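Local coordinates for trans-4-hydroxy-L-proline dehydratase (Clostridioides difficile 70-100-2010, PDB 6VXC), which catalyses the glycyl-radical-dependent dehydration of trans-4-hydroxy-L-proline to (S)-1-pyrroline-5-carboxylate in the anaerobic breakdown of hydroxyproline, at residues A[24-37]-A[326-340]. Numbering follows the deposited sequence.
Sequences GTFERTKKLREESI and RAQELLECLWVKFNN
The buried carboxylate of E332 meets T25 and T29 around the start of helix 27-37. Its OE1 takes the backbone N of T25 on the syn side at 2.9 Å and, nearly along the C-O bond, OG1 of T29 at 2.7 Å; OE2 accepts NE2 of Q328 from its own helix and lies 2.5 Å from T25 OG1, a doubtfully short bond. T29 OG1 stands between its own backbone N and carbonyl carbon (chi1 59°), where it also accepts the N-H of F26, the N-cap residue. The F26 ring meets E329 obliquely, CE2 lying 3.7 Å from E329 CB.

Midway, packing is close and mostly apolar: L32 CD1 touches C333 SG at 3.7 Å, and V336 CG1 lies against L32 O and S36 CB. At the far end S36 OG donates to N340 OD1 and receives ND2 of N339, each at 2.8 Å.

The partly exposed R28-R326 flank is looser. E329 offers OE1 to R28 NE, 2.9 Å away in the guanidinium plane but well above the carboxylate plane, and OE2 to R326 NH1; a water joins R28 NH1 to E329 OE1. R28 NH2 also pairs with D257 and G86 O.

This nearly parallel helix pair (7°, axes 9.5 Å apart) belongs to the pyruvate formate lyase-like region, away from the active site. Helix 378-390 touches T25, Q328, E332 and V336; helix 276-293 packs on L330 and L331, helix 305-318 on A327, L331 and W335.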
# COMPACT_ATOMS: atom_id res chain seq x y z
N GLY A 24 8.71 -4.92 24.28
CA GLY A 24 7.46 -4.54 24.92
C GLY A 24 7.86 -3.80 26.19
O GLY A 24 8.76 -4.21 26.91
N THR A 25 7.21 -2.66 26.43
CA THR A 25 7.57 -1.84 27.59
C THR A 25 7.04 -2.44 28.88
O THR A 25 7.66 -2.27 29.94
CB THR A 25 7.03 -0.42 27.39
OG1 THR A 25 7.57 0.12 26.18
CG2 THR A 25 7.41 0.50 28.54
N PHE A 26 5.94 -3.19 28.82
CA PHE A 26 5.31 -3.74 30.01
C PHE A 26 5.18 -5.24 29.87
O PHE A 26 5.22 -5.80 28.76
CB PHE A 26 3.95 -3.08 30.25
CG PHE A 26 4.03 -1.59 30.23
CD1 PHE A 26 4.44 -0.90 31.36
CD2 PHE A 26 3.78 -0.89 29.06
CE1 PHE A 26 4.55 0.48 31.34
CE2 PHE A 26 3.88 0.48 29.03
CZ PHE A 26 4.27 1.17 30.18
N GLU A 27 5.02 -5.90 31.02
CA GLU A 27 4.85 -7.35 31.00
C GLU A 27 3.69 -7.75 30.10
O GLU A 27 3.78 -8.71 29.34
CB GLU A 27 4.62 -7.86 32.42
CG GLU A 27 5.79 -7.71 33.36
CD GLU A 27 7.01 -8.47 32.87
OE1 GLU A 27 6.91 -9.70 32.69
OE2 GLU A 27 8.06 -7.84 32.64
N ARG A 28 2.59 -7.00 30.15
CA ARG A 28 1.45 -7.31 29.29
C ARG A 28 1.85 -7.32 27.81
O ARG A 28 1.60 -8.30 27.10
CB ARG A 28 0.32 -6.30 29.52
CG ARG A 28 -0.92 -6.54 28.65
CD ARG A 28 -1.81 -5.30 28.61
NE ARG A 28 -2.25 -4.87 29.93
CZ ARG A 28 -3.20 -5.45 30.65
NH1 ARG A 28 -3.51 -4.96 31.85
NH2 ARG A 28 -3.86 -6.50 30.18
N THR A 29 2.49 -6.24 27.34
CA THR A 29 2.74 -6.11 25.92
C THR A 29 3.88 -7.00 25.46
O THR A 29 3.90 -7.42 24.30
CB THR A 29 2.98 -4.63 25.56
OG1 THR A 29 4.10 -4.13 26.30
CG2 THR A 29 1.75 -3.79 25.88
N LYS A 30 4.81 -7.34 26.35
CA LYS A 30 5.81 -8.36 26.03
C LYS A 30 5.15 -9.69 25.70
O LYS A 30 5.55 -10.38 24.75
CB LYS A 30 6.77 -8.55 27.21
CG LYS A 30 7.63 -7.36 27.58
CD LYS A 30 8.37 -7.67 28.88
CE LYS A 30 9.18 -6.49 29.40
NZ LYS A 30 10.29 -6.08 28.54
N LYS A 31 4.15 -10.08 26.49
CA LYS A 31 3.41 -11.33 26.27
C LYS A 31 2.58 -11.28 24.99
O LYS A 31 2.56 -12.24 24.21
CB LYS A 31 2.50 -11.59 27.48
CG LYS A 31 1.51 -12.74 27.32
CD LYS A 31 0.74 -13.07 28.62
CE LYS A 31 -0.14 -11.91 29.08
NZ LYS A 31 -0.93 -12.24 30.32
N LEU A 32 1.87 -10.17 24.77
CA LEU A 32 1.09 -10.02 23.54
C LEU A 32 1.99 -10.04 22.31
O LEU A 32 1.64 -10.65 21.30
CB LEU A 32 0.26 -8.74 23.60
CG LEU A 32 -0.95 -8.72 24.55
CD1 LEU A 32 -1.50 -7.31 24.76
CD2 LEU A 32 -2.06 -9.65 24.04
N ARG A 33 3.17 -9.42 22.39
CA ARG A 33 4.07 -9.43 21.24
C ARG A 33 4.58 -10.83 20.95
O ARG A 33 4.66 -11.23 19.78
CB ARG A 33 5.25 -8.47 21.47
CG ARG A 33 6.17 -8.32 20.25
CD ARG A 33 7.45 -7.59 20.57
NE ARG A 33 8.20 -7.26 19.36
CZ ARG A 33 9.03 -8.09 18.74
NH1 ARG A 33 9.22 -9.32 19.21
NH2 ARG A 33 9.67 -7.70 17.64
N GLU A 34 4.93 -11.59 21.99
CA GLU A 34 5.45 -12.94 21.77
C GLU A 34 4.39 -13.85 21.16
O GLU A 34 4.71 -14.70 20.32
CB GLU A 34 5.99 -13.50 23.09
CG GLU A 34 6.73 -14.82 23.01
CD GLU A 34 8.13 -14.73 22.36
OE1 GLU A 34 8.65 -13.61 22.13
OE2 GLU A 34 8.71 -15.79 22.07
N GLU A 35 3.13 -13.72 21.58
CA GLU A 35 2.05 -14.45 20.91
C GLU A 35 1.99 -14.08 19.42
O GLU A 35 1.84 -14.95 18.56
CB GLU A 35 0.72 -14.15 21.57
CG GLU A 35 -0.44 -14.93 20.96
CD GLU A 35 -1.77 -14.61 21.62
OE1 GLU A 35 -2.06 -13.41 21.83
OE2 GLU A 35 -2.51 -15.55 21.96
N SER A 36 2.10 -12.79 19.12
CA SER A 36 1.97 -12.30 17.76
C SER A 36 3.07 -12.85 16.85
O SER A 36 2.80 -13.34 15.75
CB SER A 36 1.99 -10.77 17.78
OG SER A 36 1.78 -10.23 16.49
N ILE A 37 4.33 -12.77 17.29
CA ILE A 37 5.40 -13.17 16.39
C ILE A 37 5.48 -14.68 16.25
O ILE A 37 6.09 -15.17 15.30
CB ILE A 37 6.77 -12.64 16.85
CG1 ILE A 37 7.15 -13.24 18.20
CG2 ILE A 37 6.76 -11.13 16.90
CD1 ILE A 37 8.56 -12.96 18.63
N ARG A 326 0.22 4.35 30.43
CA ARG A 326 -0.96 3.62 29.98
C ARG A 326 -1.29 3.97 28.54
O ARG A 326 -1.70 3.10 27.77
CB ARG A 326 -2.16 3.90 30.90
CG ARG A 326 -3.48 3.21 30.49
CD ARG A 326 -3.42 1.69 30.60
NE ARG A 326 -4.72 1.08 30.87
CZ ARG A 326 -4.89 -0.13 31.38
NH1 ARG A 326 -3.84 -0.84 31.78
NH2 ARG A 326 -6.11 -0.60 31.59
N ALA A 327 -1.11 5.24 28.16
CA ALA A 327 -1.27 5.63 26.75
C ALA A 327 -0.30 4.88 25.85
O ALA A 327 -0.66 4.48 24.74
CB ALA A 327 -1.09 7.14 26.59
N GLN A 328 0.96 4.72 26.29
CA GLN A 328 1.90 3.94 25.51
C GLN A 328 1.52 2.47 25.50
O GLN A 328 1.62 1.81 24.46
CB GLN A 328 3.32 4.10 26.06
CG GLN A 328 4.33 3.27 25.31
CD GLN A 328 5.78 3.63 25.65
OE1 GLN A 328 6.05 4.61 26.36
NE2 GLN A 328 6.71 2.84 25.13
N GLU A 329 1.08 1.94 26.65
CA GLU A 329 0.69 0.54 26.74
C GLU A 329 -0.45 0.23 25.77
O GLU A 329 -0.45 -0.81 25.10
CB GLU A 329 0.30 0.19 28.18
CG GLU A 329 -0.14 -1.27 28.37
CD GLU A 329 -0.53 -1.62 29.81
OE1 GLU A 329 -0.34 -2.77 30.22
OE2 GLU A 329 -1.07 -0.75 30.51
N LEU A 330 -1.43 1.13 25.68
CA LEU A 330 -2.55 0.91 24.77
C LEU A 330 -2.09 0.91 23.32
O LEU A 330 -2.58 0.12 22.51
CB LEU A 330 -3.64 1.96 25.02
CG LEU A 330 -4.43 1.73 26.30
CD1 LEU A 330 -5.22 2.96 26.71
CD2 LEU A 330 -5.35 0.53 26.14
N LEU A 331 -1.15 1.79 22.97
CA LEU A 331 -0.64 1.82 21.60
C LEU A 331 0.22 0.60 21.30
O LEU A 331 0.22 0.12 20.16
CB LEU A 331 0.15 3.10 21.35
CG LEU A 331 -0.74 4.32 21.17
CD1 LEU A 331 0.06 5.58 21.06
CD2 LEU A 331 -1.63 4.13 19.93
N GLU A 332 0.98 0.09 22.27
CA GLU A 332 1.70 -1.16 22.05
C GLU A 332 0.73 -2.29 21.80
O GLU A 332 0.97 -3.16 20.95
CB GLU A 332 2.64 -1.46 23.22
CG GLU A 332 3.88 -0.55 23.21
CD GLU A 332 4.91 -0.79 24.32
OE1 GLU A 332 4.79 -1.77 25.10
OE2 GLU A 332 5.86 0.02 24.39
N CYS A 333 -0.40 -2.29 22.51
CA CYS A 333 -1.45 -3.26 22.22
C CYS A 333 -1.96 -3.11 20.80
O CYS A 333 -2.10 -4.10 20.07
CB CYS A 333 -2.60 -3.11 23.22
SG CYS A 333 -2.27 -3.68 24.91
N LEU A 334 -2.25 -1.87 20.38
CA LEU A 334 -2.68 -1.60 19.01
C LEU A 334 -1.67 -2.11 17.99
O LEU A 334 -2.05 -2.74 16.99
CB LEU A 334 -2.90 -0.10 18.83
CG LEU A 334 -3.44 0.26 17.43
CD1 LEU A 334 -4.74 -0.51 17.14
CD2 LEU A 334 -3.67 1.75 17.29
N TRP A 335 -0.38 -1.82 18.20
CA TRP A 335 0.66 -2.28 17.28
C TRP A 335 0.59 -3.78 17.09
O TRP A 335 0.64 -4.28 15.96
CB TRP A 335 2.04 -1.86 17.81
CG TRP A 335 2.66 -0.71 17.04
CD1 TRP A 335 3.87 -0.71 16.44
CD2 TRP A 335 2.08 0.57 16.78
NE1 TRP A 335 4.09 0.50 15.82
CE2 TRP A 335 3.01 1.30 16.01
CE3 TRP A 335 0.87 1.18 17.14
CZ2 TRP A 335 2.77 2.61 15.59
CZ3 TRP A 335 0.63 2.48 16.71
CH2 TRP A 335 1.57 3.18 15.95
N VAL A 336 0.45 -4.52 18.19
CA VAL A 336 0.36 -5.97 18.10
C VAL A 336 -0.87 -6.38 17.30
O VAL A 336 -0.83 -7.34 16.52
CB VAL A 336 0.36 -6.61 19.50
CG1 VAL A 336 0.00 -8.08 19.41
CG2 VAL A 336 1.71 -6.40 20.21
N LYS A 337 -2.00 -5.67 17.48
CA LYS A 337 -3.21 -6.03 16.73
C LYS A 337 -2.98 -5.93 15.22
O LYS A 337 -3.38 -6.83 14.47
CB LYS A 337 -4.40 -5.16 17.14
CG LYS A 337 -4.81 -5.28 18.60
CD LYS A 337 -5.13 -6.73 19.02
CE LYS A 337 -6.20 -7.40 18.19
NZ LYS A 337 -6.50 -8.81 18.63
N PHE A 338 -2.35 -4.85 14.77
CA PHE A 338 -1.97 -4.76 13.36
C PHE A 338 -1.12 -5.97 12.95
O PHE A 338 -1.36 -6.59 11.91
CB PHE A 338 -1.18 -3.48 13.09
CG PHE A 338 -2.01 -2.23 12.98
CD1 PHE A 338 -2.74 -1.95 11.84
CD2 PHE A 338 -1.99 -1.28 14.00
CE1 PHE A 338 -3.46 -0.78 11.72
CE2 PHE A 338 -2.71 -0.11 13.90
CZ PHE A 338 -3.44 0.14 12.76
N ASN A 339 -0.12 -6.31 13.77
CA ASN A 339 0.80 -7.39 13.43
C ASN A 339 0.13 -8.76 13.44
O ASN A 339 0.71 -9.70 12.89
CB ASN A 339 2.00 -7.40 14.38
CG ASN A 339 3.17 -8.21 13.82
OD1 ASN A 339 3.78 -7.83 12.82
ND2 ASN A 339 3.52 -9.30 14.49
N ASN A 340 -1.04 -8.88 14.05
CA ASN A 340 -1.82 -10.12 14.01
C ASN A 340 -2.63 -10.31 12.73
O ASN A 340 -3.18 -11.40 12.55
CB ASN A 340 -2.79 -10.18 15.21
CG ASN A 340 -2.09 -10.51 16.53
OD1 ASN A 340 -0.91 -10.81 16.56
ND2 ASN A 340 -2.84 -10.46 17.62
O HOH W 1 -1.69 -2.93 32.67
O HOH W 2 -1.43 -11.11 20.52
O HOH W 3 1.36 -12.49 13.50